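Local coordinates for protein putative hydantoin racemase (Klebsiella pneumoniae subsp. pneumoniae, PDB 3QVL) that interconverts the two enantiomers of allantoin and probably racemises other 5-monosubstituted hydantoins as well, at residues A140-V148 / A158-A169; S44-A52 / T117-A125. All coordinates share one frame; numbering follows the deposited sequence.

Both contacts border one hydantoin ligand, held between the two α/β lobes of the chain. In contact 2, 44-52 and 117-125 close over the ligand from the two lobes; contact 1 packs 140-148 against helix 158-169 behind it. Their centres lie about 16 Å apart. Residues 140-148 form the connection: Leu146 N is 3.3 Å from Thr117 O and Val148 N is 3.0 Å from Glu46 OE2, both probable hydrogen bonds. Contact 1 reaches the pocket through Val148, whose CG1 lies 3.3 Å from the ligand's OD2, whereas contact 2 supplies Ser44, Ile45 and Thr117.

Contact 1. Residues A140-V148 / A158-A169; sequences ALHAIDLPV and AQEKVRERCIRA. With 5HY ([(4R)-2,5-dioxoimidazolidin-4-yl]acetic acid), chain C.
Ala158 receives two branched side chains on its methyl group: Leu146 CD1 lies 3.9 Å from Ala158 CB, and Ile144 CD1 arrives beside it. Ile144 holds its CG1 between the backbone N and the carbonyl carbon (chi1 60°), which sends CD1 toward Ala158 while CG2 rests on the next stretch of helix backbone, 3.7 Å from Lys161 O. One turn along, Lys161 plays two roles. Its aliphatic stem crosses Leu146 at about a right angle, with Lys161 CD 3.7 Å from Leu146 CD1. Its end, turned at the last torsion, delivers NZ to Ile144 O at 3.2 Å, so the ammonium grips the carbonyl just past the end of the strand. The donor approaches at a C=O...N angle of 155°, tilted slightly from the carbonyl plane. Val162 adds a looser apolar touch, its CG2 4.1 Å from Ile144 CD1.

At Arg165 the character of the contact changes from greasy to flat. The side chain bends twice, at chi2 and chi3, and lays its guanidinium on one face of the His142 ring with the planes only 5° apart and the centres 3.5 Å apart; CZ sits over the middle of the ring. A water fixes the group further, accepting from Arg165 NE at 2.8 Å and donating to Ala143 O. His142 NE2 is hydrogen-bonded to Asp173, whose negative charge probably favours the stacked cation. Finally, Ala169 brings its methyl obliquely toward the same ring.

Helix 157-172 thus packs against the end of strand 138-143, outermost in its sheet within this chain, and the loop that follows. It leads to strand 177-180 in a β-α-β crossover that passes strand 112-116, where Ile144 touches Val115 and Ala169 touches Ser113, while Val162 turns to Leu192 on helix 189-196.

Contact 2. Residues S44-A52 / T117-A125; sequences SIEGHFDEA and TLPRTLIIA. With 5HY ([(4R)-2,5-dioxoimidazolidin-4-yl]acetic acid), chain C.
Ile45 and Thr121 meet only loosely, Ile45 O lying 4.3 Å from Thr121 CG2, while the backbone of Ile45 turns to the ligand. Its N-H donates to the ligand's OAB at 2.9 Å, almost straight at 167°, and its carbonyl accepts from the ligand's ring N. Two backbone bonds therefore hold the edge formed by the ring N-H and the urea carbonyl.

Glu46 follows with an extended side chain that runs obliquely across Leu118, whose CD1 lies 3.5 Å from Glu46 OE2. Glu46 OE1 is salt-bridged to Lys233 of the second subunit, and OE2 bonds to Val148 N. The backbone N of Glu46 is held by Asp50 OD2 at 2.8 Å, a bond that ties the loop to the first turn of helix 48-68 and uses the carboxylate's anti lone pair. Glu46 O lies over one face of the Arg120 guanidinium, but the angle to NE is too poor for a hydrogen bond. The cation instead finds partners on the second subunit, among them Ala228, Glu88 and Glu231.

Gly47, at the N-cap of helix 48-68, has a backbone phi of 148° and places no side chain between the segments: Ile124 CD1 packs 3.8 Å from Gly47 C. The imidazole of His48 swings across to helix 122-132, Ile124 CD1 lying over one face and Ile123 CG2 3.7 Å from His48 NE2, a buried nitrogen with no partner in the model. Glu51 slides past Ile124, with OE1 3.6 Å from Ile124 CG2.

Across the ligand, Thr117 OG1 donates to its OD1 at 2.7 Å. Such a cleft, lined by loops entering the helices of two lobes, each built on a four-stranded parallel sheet with strand order 2-1-3-4, is the ligand site of the Asp/Glu/hydantoin racemase fold.

Contact 1. Residues A140-V148 / A158-A169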
# COMPACT_ATOMS: atom_id res chain seq x y z
N ALA A 140 -11.44 -4.71 12.14
CA ALA A 140 -10.88 -5.78 12.96
C ALA A 140 -11.36 -7.16 12.51
O ALA A 140 -12.40 -7.29 11.86
CB ALA A 140 -11.22 -5.57 14.44
N LEU A 141 -10.59 -8.18 12.87
CA LEU A 141 -10.96 -9.58 12.63
C LEU A 141 -10.95 -10.32 13.95
O LEU A 141 -10.01 -10.19 14.74
CB LEU A 141 -9.99 -10.25 11.65
CG LEU A 141 -9.85 -9.74 10.22
CD1 LEU A 141 -8.81 -8.63 10.13
CD2 LEU A 141 -9.45 -10.89 9.31
N HIS A 142 -12.01 -11.09 14.20
CA HIS A 142 -12.14 -11.83 15.45
C HIS A 142 -12.52 -13.29 15.20
O HIS A 142 -13.16 -13.61 14.20
CB HIS A 142 -13.20 -11.20 16.35
CG HIS A 142 -13.06 -9.72 16.52
ND1 HIS A 142 -11.98 -9.14 17.16
CD2 HIS A 142 -13.86 -8.69 16.15
CE1 HIS A 142 -12.13 -7.83 17.17
NE2 HIS A 142 -13.26 -7.53 16.57
N ALA A 143 -12.13 -14.15 16.14
CA ALA A 143 -12.54 -15.55 16.14
C ALA A 143 -13.18 -15.88 17.48
O ALA A 143 -12.74 -15.39 18.52
CB ALA A 143 -11.36 -16.45 15.87
N ILE A 144 -14.21 -16.72 17.45
CA ILE A 144 -14.91 -17.13 18.68
C ILE A 144 -14.21 -18.27 19.41
O ILE A 144 -14.63 -18.67 20.50
CB ILE A 144 -16.41 -17.48 18.42
CG1 ILE A 144 -16.55 -18.64 17.44
CG2 ILE A 144 -17.18 -16.24 17.96
CD1 ILE A 144 -17.91 -19.32 17.46
N ASP A 145 -13.14 -18.78 18.80
CA ASP A 145 -12.27 -19.82 19.38
C ASP A 145 -12.98 -21.16 19.61
O ASP A 145 -12.88 -21.76 20.69
CB ASP A 145 -11.58 -19.32 20.66
N LEU A 146 -13.69 -21.63 18.59
CA LEU A 146 -14.30 -22.96 18.60
C LEU A 146 -14.03 -23.64 17.26
O LEU A 146 -13.78 -22.96 16.26
CB LEU A 146 -15.80 -22.87 18.86
CG LEU A 146 -16.31 -22.53 20.26
CD1 LEU A 146 -17.82 -22.42 20.26
CD2 LEU A 146 -15.86 -23.56 21.30
N PRO A 147 -14.07 -24.99 17.23
CA PRO A 147 -14.00 -25.69 15.95
C PRO A 147 -15.15 -25.27 15.03
O PRO A 147 -16.22 -24.92 15.52
CB PRO A 147 -14.16 -27.16 16.34
CG PRO A 147 -13.68 -27.23 17.74
CD PRO A 147 -14.09 -25.93 18.37
N VAL A 148 -14.90 -25.28 13.73
CA VAL A 148 -15.89 -24.88 12.73
C VAL A 148 -17.23 -25.61 12.91
O VAL A 148 -18.30 -24.99 12.85
CB VAL A 148 -15.34 -25.07 11.29
CG1 VAL A 148 -16.45 -25.03 10.25
CG2 VAL A 148 -14.29 -24.01 10.98
N ALA A 158 -21.79 -21.84 20.11
CA ALA A 158 -21.13 -21.08 19.05
C ALA A 158 -21.97 -19.88 18.62
O ALA A 158 -21.44 -18.79 18.44
CB ALA A 158 -20.84 -21.98 17.85
N GLN A 159 -23.28 -20.10 18.49
CA GLN A 159 -24.23 -19.05 18.12
C GLN A 159 -24.27 -17.91 19.14
O GLN A 159 -24.33 -16.74 18.77
CB GLN A 159 -25.63 -19.64 17.92
CG GLN A 159 -25.82 -20.42 16.62
CD GLN A 159 -25.19 -21.81 16.63
OE1 GLN A 159 -24.78 -22.32 17.67
NE2 GLN A 159 -25.10 -22.42 15.45
N GLU A 160 -24.23 -18.27 20.42
CA GLU A 160 -24.20 -17.28 21.50
C GLU A 160 -22.87 -16.52 21.53
O GLU A 160 -22.85 -15.31 21.77
CB GLU A 160 -24.49 -17.94 22.86
CG GLU A 160 -24.49 -16.99 24.07
CD GLU A 160 -25.47 -15.83 23.94
OE1 GLU A 160 -26.57 -16.01 23.37
OE2 GLU A 160 -25.15 -14.72 24.43
N LYS A 161 -21.78 -17.23 21.28
CA LYS A 161 -20.45 -16.63 21.20
C LYS A 161 -20.32 -15.64 20.04
O LYS A 161 -19.65 -14.61 20.18
CB LYS A 161 -19.37 -17.70 21.11
CG LYS A 161 -18.89 -18.21 22.46
CD LYS A 161 -17.86 -19.32 22.29
CE LYS A 161 -16.93 -19.40 23.49
NZ LYS A 161 -15.89 -18.32 23.45
N VAL A 162 -20.95 -15.96 18.91
CA VAL A 162 -20.99 -15.06 17.76
C VAL A 162 -21.72 -13.76 18.13
O VAL A 162 -21.21 -12.67 17.88
CB VAL A 162 -21.65 -15.73 16.52
CG1 VAL A 162 -21.92 -14.71 15.41
CG2 VAL A 162 -20.78 -16.86 15.99
N ARG A 163 -22.90 -13.91 18.74
CA ARG A 163 -23.71 -12.78 19.18
C ARG A 163 -22.93 -11.85 20.12
O ARG A 163 -22.89 -10.64 19.91
CB ARG A 163 -24.99 -13.28 19.85
CG ARG A 163 -25.95 -12.19 20.30
CD ARG A 163 -27.08 -12.77 21.14
NE ARG A 163 -27.75 -11.74 21.94
CZ ARG A 163 -27.40 -11.39 23.17
NH1 ARG A 163 -26.37 -11.98 23.78
NH2 ARG A 163 -28.08 -10.44 23.80
N GLU A 164 -22.32 -12.44 21.15
CA GLU A 164 -21.54 -11.69 22.14
C GLU A 164 -20.33 -10.99 21.52
O GLU A 164 -20.02 -9.85 21.87
CB GLU A 164 -21.08 -12.62 23.27
CG GLU A 164 -22.19 -13.07 24.21
CD GLU A 164 -21.73 -14.09 25.24
OE1 GLU A 164 -20.50 -14.31 25.38
OE2 GLU A 164 -22.60 -14.68 25.92
N ARG A 165 -19.67 -11.67 20.59
CA ARG A 165 -18.53 -11.10 19.87
C ARG A 165 -18.92 -9.98 18.92
O ARG A 165 -18.16 -9.03 18.73
CB ARG A 165 -17.75 -12.19 19.14
CG ARG A 165 -16.32 -12.33 19.63
CD ARG A 165 -15.41 -11.48 18.78
NE ARG A 165 -14.31 -10.87 19.52
CZ ARG A 165 -14.22 -9.57 19.80
NH1 ARG A 165 -15.18 -8.73 19.42
NH2 ARG A 165 -13.18 -9.11 20.47
N CYS A 166 -20.11 -10.08 18.33
CA CYS A 166 -20.65 -9.03 17.47
C CYS A 166 -20.95 -7.76 18.27
O CYS A 166 -20.62 -6.66 17.84
CB CYS A 166 -21.92 -9.50 16.76
SG CYS A 166 -21.64 -10.69 15.43
N ILE A 167 -21.57 -7.93 19.44
CA ILE A 167 -21.87 -6.82 20.36
C ILE A 167 -20.59 -6.11 20.79
O ILE A 167 -20.52 -4.88 20.79
CB ILE A 167 -22.67 -7.30 21.60
CG1 ILE A 167 -24.04 -7.85 21.18
CG2 ILE A 167 -22.85 -6.16 22.61
CD1 ILE A 167 -24.73 -8.70 22.24
N ARG A 168 -19.57 -6.89 21.15
CA ARG A 168 -18.29 -6.35 21.58
C ARG A 168 -17.54 -5.65 20.44
O ARG A 168 -16.88 -4.63 20.66
CB ARG A 168 -17.42 -7.44 22.21
CG ARG A 168 -16.26 -6.90 23.04
CD ARG A 168 -15.88 -7.84 24.18
NE ARG A 168 -14.96 -8.89 23.76
CZ ARG A 168 -13.63 -8.76 23.72
NH1 ARG A 168 -13.06 -7.61 24.05
NH2 ARG A 168 -12.88 -9.78 23.33
N ALA A 169 -17.66 -6.21 19.23
CA ALA A 169 -17.05 -5.62 18.04
C ALA A 169 -17.62 -4.24 17.73
O ALA A 169 -16.88 -3.31 17.42
CB ALA A 169 -17.21 -6.55 16.85
C 5HY C . -16.28 -22.02 6.29
N 5HY C . -14.50 -23.29 6.99
O 5HY C . -17.02 -21.09 5.96
CA 5HY C . -14.82 -21.89 6.72
CB 5HY C . -14.65 -20.99 7.96
CG 5HY C . -15.58 -21.28 9.15
OAB 5HY C . -15.59 -25.25 6.80
NAF 5HY C . -16.62 -23.31 6.29
CAI 5HY C . -15.57 -24.03 6.70
OD1 5HY C . -15.30 -20.70 10.22
OD2 5HY C . -16.56 -22.04 8.97
O HOH W 1 -12.39 -12.79 20.18

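Contact 2. Residues S44-A52 / T117-A125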
# COMPACT_ATOMS: atom_id res chain seq x y z
N SER A 44 -14.63 -30.23 7.58
CA SER A 44 -14.59 -28.78 7.82
C SER A 44 -13.24 -28.22 7.41
O SER A 44 -12.23 -28.92 7.43
CB SER A 44 -14.89 -28.45 9.29
OG SER A 44 -13.87 -28.94 10.14
N ILE A 45 -13.23 -26.94 7.03
CA ILE A 45 -12.02 -26.30 6.54
C ILE A 45 -11.43 -25.39 7.62
O ILE A 45 -12.00 -24.35 7.96
CB ILE A 45 -12.28 -25.52 5.23
CG1 ILE A 45 -12.89 -26.46 4.18
CG2 ILE A 45 -10.99 -24.91 4.70
CD1 ILE A 45 -13.81 -25.78 3.19
N GLU A 46 -10.28 -25.80 8.15
CA GLU A 46 -9.66 -25.14 9.30
C GLU A 46 -8.16 -24.94 9.09
O GLU A 46 -7.35 -25.27 9.97
CB GLU A 46 -9.91 -25.96 10.57
CG GLU A 46 -11.38 -26.11 10.94
CD GLU A 46 -11.60 -27.04 12.12
OE1 GLU A 46 -10.99 -28.13 12.16
OE2 GLU A 46 -12.39 -26.67 13.02
N GLY A 47 -7.79 -24.41 7.93
CA GLY A 47 -6.39 -24.18 7.61
C GLY A 47 -6.09 -24.33 6.13
O GLY A 47 -6.99 -24.58 5.33
N HIS A 48 -4.82 -24.18 5.78
CA HIS A 48 -4.37 -24.15 4.39
C HIS A 48 -4.42 -25.53 3.73
O HIS A 48 -4.75 -25.65 2.55
CB HIS A 48 -2.97 -23.55 4.29
CG HIS A 48 -2.82 -22.26 5.05
ND1 HIS A 48 -3.07 -21.03 4.48
CD2 HIS A 48 -2.44 -22.02 6.32
CE1 HIS A 48 -2.86 -20.09 5.38
NE2 HIS A 48 -2.48 -20.66 6.51
N PHE A 49 -4.08 -26.57 4.50
CA PHE A 49 -4.16 -27.96 4.06
C PHE A 49 -5.59 -28.33 3.70
O PHE A 49 -5.84 -28.89 2.63
CB PHE A 49 -3.60 -28.88 5.15
CG PHE A 49 -3.76 -30.36 4.87
CD1 PHE A 49 -2.83 -31.04 4.09
CD2 PHE A 49 -4.82 -31.07 5.42
CE1 PHE A 49 -2.97 -32.40 3.84
CE2 PHE A 49 -4.97 -32.43 5.18
CZ PHE A 49 -4.04 -33.10 4.39
N ASP A 50 -6.53 -28.00 4.59
CA ASP A 50 -7.95 -28.23 4.36
C ASP A 50 -8.45 -27.49 3.12
O ASP A 50 -9.24 -28.03 2.35
CB ASP A 50 -8.77 -27.81 5.58
CG ASP A 50 -8.50 -28.68 6.81
OD1 ASP A 50 -7.93 -29.78 6.67
OD2 ASP A 50 -8.87 -28.24 7.92
N GLU A 51 -7.99 -26.25 2.95
CA GLU A 51 -8.37 -25.42 1.80
C GLU A 51 -7.95 -26.01 0.46
O GLU A 51 -8.72 -25.96 -0.51
CB GLU A 51 -7.79 -24.01 1.93
CG GLU A 51 -8.56 -23.10 2.86
CD GLU A 51 -8.67 -21.68 2.34
OE1 GLU A 51 -7.64 -21.10 1.95
OE2 GLU A 51 -9.80 -21.15 2.32
N ALA A 52 -6.74 -26.56 0.40
CA ALA A 52 -6.21 -27.18 -0.81
C ALA A 52 -7.05 -28.38 -1.24
O ALA A 52 -7.30 -28.58 -2.43
CB ALA A 52 -4.76 -27.57 -0.63
N THR A 117 -14.73 -18.42 13.14
CA THR A 117 -14.81 -19.47 14.16
C THR A 117 -13.47 -19.81 14.83
O THR A 117 -13.31 -19.61 16.03
CB THR A 117 -15.50 -20.75 13.61
OG1 THR A 117 -16.48 -20.39 12.63
CG2 THR A 117 -16.19 -21.51 14.73
N LEU A 118 -12.51 -20.32 14.05
CA LEU A 118 -11.20 -20.71 14.57
C LEU A 118 -10.13 -19.64 14.35
O LEU A 118 -10.05 -19.06 13.27
CB LEU A 118 -10.72 -22.03 13.93
CG LEU A 118 -10.83 -23.38 14.65
CD1 LEU A 118 -9.95 -24.38 13.93
CD2 LEU A 118 -10.42 -23.31 16.12
N PRO A 119 -9.29 -19.38 15.39
CA PRO A 119 -8.19 -18.42 15.31
C PRO A 119 -7.20 -18.64 14.16
O PRO A 119 -6.74 -17.67 13.57
CB PRO A 119 -7.48 -18.60 16.66
CG PRO A 119 -8.56 -19.02 17.58
CD PRO A 119 -9.46 -19.90 16.76
N ARG A 120 -6.88 -19.90 13.85
CA ARG A 120 -5.90 -20.20 12.81
C ARG A 120 -6.39 -19.88 11.39
O ARG A 120 -5.61 -19.89 10.44
CB ARG A 120 -5.39 -21.65 12.91
CG ARG A 120 -6.40 -22.72 12.53
CD ARG A 120 -5.77 -24.11 12.58
NE ARG A 120 -4.68 -24.25 11.60
CZ ARG A 120 -3.88 -25.31 11.52
NH1 ARG A 120 -4.02 -26.34 12.34
NH2 ARG A 120 -2.92 -25.34 10.60
N THR A 121 -7.69 -19.60 11.25
CA THR A 121 -8.28 -19.23 9.97
C THR A 121 -8.27 -17.72 9.74
O THR A 121 -8.60 -17.25 8.65
CB THR A 121 -9.72 -19.78 9.79
OG1 THR A 121 -10.60 -19.11 10.70
CG2 THR A 121 -9.77 -21.28 10.03
N LEU A 122 -7.91 -16.96 10.78
CA LEU A 122 -7.85 -15.50 10.68
C LEU A 122 -6.85 -15.03 9.62
O LEU A 122 -7.12 -14.06 8.90
CB LEU A 122 -7.53 -14.86 12.04
CG LEU A 122 -8.63 -14.86 13.11
CD1 LEU A 122 -8.03 -14.62 14.49
CD2 LEU A 122 -9.71 -13.83 12.80
N ILE A 123 -5.72 -15.73 9.52
CA ILE A 123 -4.70 -15.43 8.51
C ILE A 123 -5.22 -15.60 7.08
O ILE A 123 -4.85 -14.84 6.19
CB ILE A 123 -3.38 -16.25 8.75
CG1 ILE A 123 -2.22 -15.71 7.91
CG2 ILE A 123 -3.60 -17.75 8.49
CD1 ILE A 123 -1.66 -14.38 8.41
N ILE A 124 -6.09 -16.59 6.89
CA ILE A 124 -6.72 -16.84 5.59
C ILE A 124 -7.65 -15.68 5.22
O ILE A 124 -7.65 -15.23 4.07
CB ILE A 124 -7.49 -18.19 5.58
CG1 ILE A 124 -6.53 -19.36 5.82
CG2 ILE A 124 -8.26 -18.39 4.27
CD1 ILE A 124 -7.20 -20.69 6.14
N ALA A 125 -8.40 -15.19 6.20
CA ALA A 125 -9.28 -14.03 6.01
C ALA A 125 -8.48 -12.75 5.76
O ALA A 125 -8.89 -11.91 4.95
CB ALA A 125 -10.20 -13.86 7.21
C 5HY C . -16.28 -22.02 6.29
N 5HY C . -14.50 -23.29 6.99
O 5HY C . -17.02 -21.09 5.96
CA 5HY C . -14.82 -21.89 6.72
CB 5HY C . -14.65 -20.99 7.96
CG 5HY C . -15.58 -21.28 9.15
OAB 5HY C . -15.59 -25.25 6.80
NAF 5HY C . -16.62 -23.31 6.29
CAI 5HY C . -15.57 -24.03 6.70
OD1 5HY C . -15.30 -20.70 10.22
OD2 5HY C . -16.56 -22.04 8.97